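Local coordinates for protein dihydropteroate synthase (Stenotrophomonas maltophilia, PDB 7L6P) that probably catalyses the condensation of para-aminobenzoate with 6-hydroxymethyl-7,8-dihydropterin diphosphate to 7,8-dihydropteroate, the immediate precursor of folates, at residues Q180-A185 / K193-D198; A141-G146 / E186-A191. One frame throughout, in Å; residues are numbered along the deposited sequence.

Contacts 1 and 2 share helix 170-188 of the TIM barrel, and their centres are about 10 Å apart. Contact 1 packs residues 180-185 of this helix on strand 195-198. Contact 2 packs its C-terminal end on helix 138-145. F190 joins the two: its ring atom CD2 lies 3.7 Å from L195 CD2. F190 N is 3.1 Å from A185 O, a probable hydrogen bond. In TIM-barrel enzymes the active site lies at the C-terminal ends of the strands. Contact 1 lies on the outer, helix-facing side of strand 195-198. Contact 2 lies near the strand starts. Both are therefore packing of the barrel wall.

Contact 1: residues Q180-A185 / K193-D198; sequences QRLFAA and KNLLID
L195 and L182 meet through their side chains, which run past each other in opposite directions. Their CA atoms are 7.8 Å apart. L195 can be followed atom by atom. L195 CB lies 4.1 Å from L182 CD2. Its CG turns beside the backbone N and anti to the carbonyl carbon (chi1 -69°). In this conformation both methyls lie by A185. L195 CD2 approaches A185 CB at 4.0 Å, and L195 CD1 is nearly as near to it. L195 CD1 also reaches L182 CD2, at 4.2 Å. The methyl of A185 thus faces the fork of L195, with L182 alongside.

The other branch of L182 works further along the strand. L182 CD1 meets I197 CG2 at 4.2 Å, and here the two side chains cross at about a right angle. In I197 it is CG1 that sits between the backbone N and the carbonyl carbon (chi1 57°). CG2 stands beside the N, anti to the carbonyl carbon, and is the branch offered to the helix. L182 therefore bridges L195 and I197, one methyl for each. Everything that touches is apolar and buried.

R181 takes another direction. Its NH1 donates to Q180 OE1 over 3.2 Å, with the oxygen close to the guanidinium plane. R181 NE is hydrogen-bonded to G132 O.

The 180-185 part of the helix and strand 195-198 run nearly antiparallel (160°), with axes 10.2 Å apart at closest. Helix 170-188 follows strand 149-152 in the chain, so the three form a right-handed beta-alpha-beta unit of the barrel. Strand 195-198 pairs in parallel with strand 149-152, and on its other edge with strand 227-229. L182 also packs on L151, so the helix covers the neighbouring strands 149-152 and 195-198.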
ATOM      1  N   GLN A 180     -29.413  -0.986 -12.952  1.00 47.36           N
ATOM      2  CA  GLN A 180     -30.175  -1.283 -14.161  1.00 48.91           C
ATOM      3  C   GLN A 180     -29.560  -2.410 -14.965  1.00 47.84           C
ATOM      4  O   GLN A 180     -30.291  -3.218 -15.542  1.00 53.36           O
ATOM      5  CB  GLN A 180     -30.304  -0.025 -15.027  1.00 47.55           C
ATOM      6  CG  GLN A 180     -31.367  -0.101 -16.071  1.00 48.66           C
ATOM      7  CD  GLN A 180     -30.872  -0.689 -17.371  1.00 51.58           C
ATOM      8  OE1 GLN A 180     -29.673  -0.769 -17.610  1.00 54.06           O
ATOM      9  NE2 GLN A 180     -31.799  -1.126 -18.220  1.00 54.91           N
ATOM     10  N   ARG A 181     -28.240  -2.514 -14.974  1.00 48.37           N
ATOM     11  CA  ARG A 181     -27.581  -3.642 -15.622  1.00 47.63           C
ATOM     12  C   ARG A 181     -27.856  -4.938 -14.868  1.00 49.72           C
ATOM     13  O   ARG A 181     -28.024  -5.993 -15.487  1.00 50.72           O
ATOM     14  CB  ARG A 181     -26.070  -3.386 -15.721  1.00 47.36           C
ATOM     15  CG  ARG A 181     -25.678  -2.111 -16.438  1.00 46.99           C
ATOM     16  CD  ARG A 181     -26.432  -1.948 -17.747  1.00 44.26           C
ATOM     17  NE  ARG A 181     -26.250  -3.094 -18.632  1.00 47.26           N
ATOM     18  CZ  ARG A 181     -27.151  -3.488 -19.529  1.00 48.76           C
ATOM     19  NH1 ARG A 181     -28.296  -2.844 -19.691  1.00 42.02           N
ATOM     20  NH2 ARG A 181     -26.903  -4.565 -20.272  1.00 46.29           N
ATOM     21  N   LEU A 182     -27.884  -4.887 -13.530  1.00 50.71           N
ATOM     22  CA  LEU A 182     -28.226  -6.082 -12.761  1.00 49.55           C
ATOM     23  C   LEU A 182     -29.658  -6.520 -13.040  1.00 55.20           C
ATOM     24  O   LEU A 182     -29.914  -7.707 -13.266  1.00 56.77           O
ATOM     25  CB  LEU A 182     -28.012  -5.844 -11.262  1.00 50.37           C
ATOM     26  CG  LEU A 182     -26.553  -5.762 -10.744  1.00 54.99           C
ATOM     27  CD1 LEU A 182     -26.471  -5.095  -9.368  1.00 51.00           C
ATOM     28  CD2 LEU A 182     -25.902  -7.138 -10.689  1.00 52.56           C
ATOM     29  N   PHE A 183     -30.604  -5.572 -13.078  1.00 54.58           N
ATOM     30  CA  PHE A 183     -31.984  -5.938 -13.394  1.00 54.05           C
ATOM     31  C   PHE A 183     -32.108  -6.497 -14.801  1.00 54.22           C
ATOM     32  O   PHE A 183     -32.820  -7.481 -15.019  1.00 52.94           O
ATOM     33  CB  PHE A 183     -32.942  -4.767 -13.222  1.00 50.19           C
ATOM     34  CG  PHE A 183     -34.358  -5.120 -13.585  1.00 54.15           C
ATOM     35  CD1 PHE A 183     -35.161  -5.803 -12.681  1.00 52.69           C
ATOM     36  CD2 PHE A 183     -34.882  -4.785 -14.828  1.00 53.38           C
ATOM     37  CE1 PHE A 183     -36.457  -6.158 -12.999  1.00 54.02           C
ATOM     38  CE2 PHE A 183     -36.159  -5.122 -15.166  1.00 57.67           C
ATOM     39  CZ  PHE A 183     -36.975  -5.818 -14.241  1.00 58.86           C
ATOM     40  N   ALA A 184     -31.460  -5.864 -15.779  1.00 53.60           N
ATOM     41  CA  ALA A 184     -31.516  -6.398 -17.135  1.00 52.69           C
ATOM     42  C   ALA A 184     -30.916  -7.799 -17.181  1.00 56.70           C
ATOM     43  O   ALA A 184     -31.465  -8.699 -17.827  1.00 58.24           O
ATOM     44  CB  ALA A 184     -30.797  -5.457 -18.106  1.00 49.81           C
ATOM     45  N   ALA A 185     -29.802  -8.012 -16.475  1.00 55.69           N
ATOM     46  CA  ALA A 185     -29.255  -9.361 -16.373  1.00 55.87           C
ATOM     47  C   ALA A 185     -30.243 -10.296 -15.682  1.00 57.76           C
ATOM     48  O   ALA A 185     -30.422 -11.447 -16.101  1.00 58.05           O
ATOM     49  CB  ALA A 185     -27.926  -9.330 -15.629  1.00 52.08           C
ATOM     50  N   LYS A 193     -25.589 -15.619  -8.220  1.00 66.28           N
ATOM     51  CA  LYS A 193     -24.233 -16.126  -8.016  1.00 67.69           C
ATOM     52  C   LYS A 193     -23.339 -15.872  -9.222  1.00 62.42           C
ATOM     53  O   LYS A 193     -22.112 -15.965  -9.103  1.00 66.72           O
ATOM     54  CB  LYS A 193     -24.247 -17.622  -7.685  1.00 65.69           C
ATOM     55  CG  LYS A 193     -24.872 -18.513  -8.729  1.00 67.18           C
ATOM     56  CD  LYS A 193     -24.756 -19.991  -8.322  1.00 75.39           C
ATOM     57  CE  LYS A 193     -24.588 -20.924  -9.527  1.00 79.56           C
ATOM     58  NZ  LYS A 193     -25.807 -20.912 -10.408  1.00 77.84           N
ATOM     59  N   ASN A 194     -23.918 -15.564 -10.379  1.00 62.90           N
ATOM     60  CA  ASN A 194     -23.141 -15.366 -11.588  1.00 62.99           C
ATOM     61  C   ASN A 194     -22.949 -13.895 -11.936  1.00 58.49           C
ATOM     62  O   ASN A 194     -22.649 -13.587 -13.089  1.00 57.61           O
ATOM     63  CB  ASN A 194     -23.783 -16.120 -12.755  1.00 59.10           C
ATOM     64  CG  ASN A 194     -23.410 -17.595 -12.758  1.00 63.02           C
ATOM     65  OD1 ASN A 194     -22.363 -17.975 -12.239  1.00 64.39           O
ATOM     66  ND2 ASN A 194     -24.238 -18.422 -13.369  1.00 61.68           N
ATOM     67  N   LEU A 195     -23.063 -12.981 -10.966  1.00 59.19           N
ATOM     68  CA  LEU A 195     -22.923 -11.554 -11.256  1.00 58.89           C
ATOM     69  C   LEU A 195     -21.955 -10.853 -10.304  1.00 56.73           C
ATOM     70  O   LEU A 195     -22.013 -11.029  -9.081  1.00 55.18           O
ATOM     71  CB  LEU A 195     -24.286 -10.856 -11.208  1.00 57.64           C
ATOM     72  CG  LEU A 195     -25.193 -11.285 -12.363  1.00 60.43           C
ATOM     73  CD1 LEU A 195     -26.681 -11.021 -12.061  1.00 58.57           C
ATOM     74  CD2 LEU A 195     -24.747 -10.596 -13.647  1.00 53.65           C
ATOM     75  N   LEU A 196     -21.101 -10.006 -10.880  1.00 55.60           N
ATOM     76  CA  LEU A 196     -20.218  -9.123 -10.138  1.00 53.39           C
ATOM     77  C   LEU A 196     -20.386  -7.728 -10.705  1.00 53.54           C
ATOM     78  O   LEU A 196     -20.844  -7.558 -11.833  1.00 54.31           O
ATOM     79  CB  LEU A 196     -18.738  -9.534 -10.247  1.00 51.38           C
ATOM     80  CG  LEU A 196     -18.319 -10.918  -9.761  1.00 56.99           C
ATOM     81  CD1 LEU A 196     -18.720 -11.991 -10.764  1.00 54.50           C
ATOM     82  CD2 LEU A 196     -16.805 -10.957  -9.486  1.00 49.27           C
ATOM     83  N   ILE A 197     -19.996  -6.727  -9.918  1.00 50.85           N
ATOM     84  CA  ILE A 197     -19.958  -5.351 -10.386  1.00 49.01           C
ATOM     85  C   ILE A 197     -18.513  -4.875 -10.392  1.00 54.54           C
ATOM     86  O   ILE A 197     -17.640  -5.382  -9.671  1.00 52.55           O
ATOM     87  CB  ILE A 197     -20.818  -4.415  -9.526  1.00 48.97           C
ATOM     88  CG1 ILE A 197     -20.351  -4.500  -8.076  1.00 50.14           C
ATOM     89  CG2 ILE A 197     -22.325  -4.788  -9.675  1.00 48.73           C
ATOM     90  CD1 ILE A 197     -20.985  -3.487  -7.172  1.00 54.96           C
ATOM     91  N   ASP A 198     -18.279  -3.857 -11.209  1.00 54.29           N
ATOM     92  CA  ASP A 198     -16.984  -3.222 -11.349  1.00 47.79           C
ATOM     93  C   ASP A 198     -17.244  -1.740 -11.557  1.00 50.74           C
ATOM     94  O   ASP A 198     -18.025  -1.367 -12.447  1.00 49.63           O
ATOM     95  CB  ASP A 198     -16.247  -3.847 -12.528  1.00 49.50           C
ATOM     96  CG  ASP A 198     -14.893  -3.222 -12.800  1.00 52.93           C
ATOM     97  OD1 ASP A 198     -14.531  -2.207 -12.163  1.00 52.45           O
ATOM     98  OD2 ASP A 198     -14.210  -3.751 -13.711  1.00 55.54           O
TER

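Contact 2: residues A141-G146 / E186-A191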
ATOM      1  N   ALA A 141     -26.137 -13.736 -24.784  1.00 65.67           N
ATOM      2  CA  ALA A 141     -25.049 -14.667 -25.042  1.00 66.81           C
ATOM      3  C   ALA A 141     -24.379 -15.079 -23.741  1.00 67.27           C
ATOM      4  O   ALA A 141     -24.151 -16.269 -23.505  1.00 68.39           O
ATOM      5  CB  ALA A 141     -24.041 -14.039 -26.010  1.00 68.27           C
ATOM      6  N   ALA A 142     -24.084 -14.105 -22.877  1.00 66.74           N
ATOM      7  CA  ALA A 142     -23.431 -14.368 -21.597  1.00 64.54           C
ATOM      8  C   ALA A 142     -24.344 -15.129 -20.631  1.00 68.03           C
ATOM      9  O   ALA A 142     -23.864 -15.935 -19.813  1.00 62.37           O
ATOM     10  CB  ALA A 142     -22.969 -13.049 -20.987  1.00 59.06           C
ATOM     11  N   ALA A 143     -25.650 -14.837 -20.660  1.00 62.83           N
ATOM     12  CA  ALA A 143     -26.593 -15.607 -19.854  1.00 66.69           C
ATOM     13  C   ALA A 143     -26.488 -17.087 -20.176  1.00 67.54           C
ATOM     14  O   ALA A 143     -26.437 -17.929 -19.270  1.00 64.11           O
ATOM     15  CB  ALA A 143     -28.025 -15.121 -20.091  1.00 61.93           C
ATOM     16  N   ALA A 144     -26.423 -17.412 -21.466  1.00 66.41           N
ATOM     17  CA  ALA A 144     -26.409 -18.794 -21.909  1.00 65.12           C
ATOM     18  C   ALA A 144     -25.108 -19.510 -21.575  1.00 67.91           C
ATOM     19  O   ALA A 144     -25.108 -20.741 -21.468  1.00 69.16           O
ATOM     20  CB  ALA A 144     -26.658 -18.847 -23.413  1.00 63.56           C
ATOM     21  N   THR A 145     -24.005 -18.779 -21.385  1.00 67.08           N
ATOM     22  CA  THR A 145     -22.740 -19.443 -21.087  1.00 66.46           C
ATOM     23  C   THR A 145     -22.740 -20.051 -19.691  1.00 66.47           C
ATOM     24  O   THR A 145     -22.118 -21.099 -19.478  1.00 69.36           O
ATOM     25  CB  THR A 145     -21.568 -18.468 -21.209  1.00 64.83           C
ATOM     26  OG1 THR A 145     -21.646 -17.514 -20.146  1.00 64.53           O
ATOM     27  CG2 THR A 145     -21.596 -17.745 -22.542  1.00 62.47           C
ATOM     28  N   GLY A 146     -23.418 -19.418 -18.733  1.00 64.41           N
ATOM     29  CA  GLY A 146     -23.459 -19.923 -17.377  1.00 60.28           C
ATOM     30  C   GLY A 146     -22.256 -19.577 -16.523  1.00 63.80           C
ATOM     31  O   GLY A 146     -22.131 -20.107 -15.414  1.00 63.82           O
ATOM     32  N   GLU A 186     -30.874  -9.824 -14.603  1.00 55.29           N
ATOM     33  CA  GLU A 186     -31.901 -10.613 -13.937  1.00 56.67           C
ATOM     34  C   GLU A 186     -32.986 -11.026 -14.935  1.00 57.73           C
ATOM     35  O   GLU A 186     -33.369 -12.198 -15.001  1.00 58.53           O
ATOM     36  CB  GLU A 186     -32.514  -9.810 -12.781  1.00 58.95           C
ATOM     37  CG  GLU A 186     -33.677 -10.547 -12.057  1.00 59.25           C
ATOM     38  CD  GLU A 186     -34.352  -9.750 -10.911  1.00 63.75           C
ATOM     39  OE1 GLU A 186     -33.853  -8.675 -10.482  1.00 63.78           O
ATOM     40  OE2 GLU A 186     -35.405 -10.235 -10.405  1.00 78.10           O
ATOM     41  N   MET A 187     -33.458 -10.080 -15.758  1.00 57.44           N
ATOM     42  CA  MET A 187     -34.491 -10.410 -16.743  1.00 59.91           C
ATOM     43  C   MET A 187     -33.985 -11.363 -17.818  1.00 60.87           C
ATOM     44  O   MET A 187     -34.773 -12.143 -18.367  1.00 64.30           O
ATOM     45  CB  MET A 187     -35.070  -9.150 -17.392  1.00 56.05           C
ATOM     46  CG  MET A 187     -36.017  -8.387 -16.507  1.00 56.68           C
ATOM     47  SD  MET A 187     -37.290  -9.488 -15.811  1.00 73.14           S
ATOM     48  CE  MET A 187     -36.732  -9.391 -14.113  1.00 62.22           C
ATOM     49  N   ALA A 188     -32.700 -11.311 -18.151  1.00 58.33           N
ATOM     50  CA  ALA A 188     -32.154 -12.219 -19.150  1.00 60.04           C
ATOM     51  C   ALA A 188     -31.933 -13.636 -18.620  1.00 64.28           C
ATOM     52  O   ALA A 188     -31.573 -14.525 -19.399  1.00 66.89           O
ATOM     53  CB  ALA A 188     -30.842 -11.647 -19.703  1.00 56.78           C
ATOM     54  N   GLY A 189     -32.128 -13.880 -17.328  1.00 64.83           N
ATOM     55  CA  GLY A 189     -32.061 -15.224 -16.793  1.00 63.61           C
ATOM     56  C   GLY A 189     -30.875 -15.520 -15.889  1.00 62.71           C
ATOM     57  O   GLY A 189     -30.686 -16.685 -15.512  1.00 62.83           O
ATOM     58  N   PHE A 190     -30.069 -14.520 -15.545  1.00 57.16           N
ATOM     59  CA  PHE A 190     -28.908 -14.764 -14.699  1.00 63.82           C
ATOM     60  C   PHE A 190     -29.342 -15.136 -13.291  1.00 62.71           C
ATOM     61  O   PHE A 190     -30.230 -14.506 -12.719  1.00 59.67           O
ATOM     62  CB  PHE A 190     -28.029 -13.504 -14.621  1.00 57.38           C
ATOM     63  CG  PHE A 190     -27.026 -13.378 -15.720  1.00 60.34           C
ATOM     64  CD1 PHE A 190     -27.394 -12.870 -16.959  1.00 61.37           C
ATOM     65  CD2 PHE A 190     -25.691 -13.714 -15.503  1.00 62.19           C
ATOM     66  CE1 PHE A 190     -26.459 -12.738 -17.974  1.00 62.29           C
ATOM     67  CE2 PHE A 190     -24.747 -13.579 -16.516  1.00 60.44           C
ATOM     68  CZ  PHE A 190     -25.128 -13.092 -17.750  1.00 59.96           C
ATOM     69  N   ALA A 191     -28.617 -16.063 -12.681  1.00 65.12           N
ATOM     70  CA  ALA A 191     -28.700 -16.226 -11.246  1.00 63.97           C
ATOM     71  C   ALA A 191     -27.716 -15.253 -10.614  1.00 66.37           C
ATOM     72  O   ALA A 191     -26.757 -14.823 -11.255  1.00 62.37           O
ATOM     73  CB  ALA A 191     -28.381 -17.664 -10.839  1.00 68.10           C
TER
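The F190 ring meets the last turn of helix 138-145 at A142 and A143. F190 CE1 comes to 3.4 Å from A143 CA and to 3.6 Å from A143 CB. F190 CZ lies 3.6 Å from A142 C. The backbone here meets the ring obliquely. The methyl of A142 instead lies in the plane of the ring, at its edge, 3.9 Å from F190 CZ. The first torsion helps direct the ring to the helix. CG is beside the backbone N and anti to the carbonyl carbon (chi1 -87°), and chi2 of 82° turns the ring roughly perpendicular to the CA-CB-CG plane.

A143 has a second neighbour. Its CB sits 3.7 Å from A188 O, and the two alanine methyls are 4.5 Å apart. Such small side chains let the helix backbone come close to the ring. V149 and L133 also pack on both A142 and F190.

Each helix ends at a glycine with positive phi. G189 closes helix 170-188 in a Schellman motif. G189 N is hydrogen-bonded to E186 O, and F190 N probably to A185 O, the second bond of the motif, holding F190 at the helix end. At the end of helix 138-145, T145 OG1 donates to A142 O over 2.7 Å, tilted 25° from the carbonyl plane. G146 follows.

Both helices belong to the outer layer of the TIM barrel. One precedes strand 149-152 and the other follows it. The contact packs consecutive barrel helices at their C-terminal ends, with F190 of the alpha-beta loop against helix 138-145 and the start of the barrel strands.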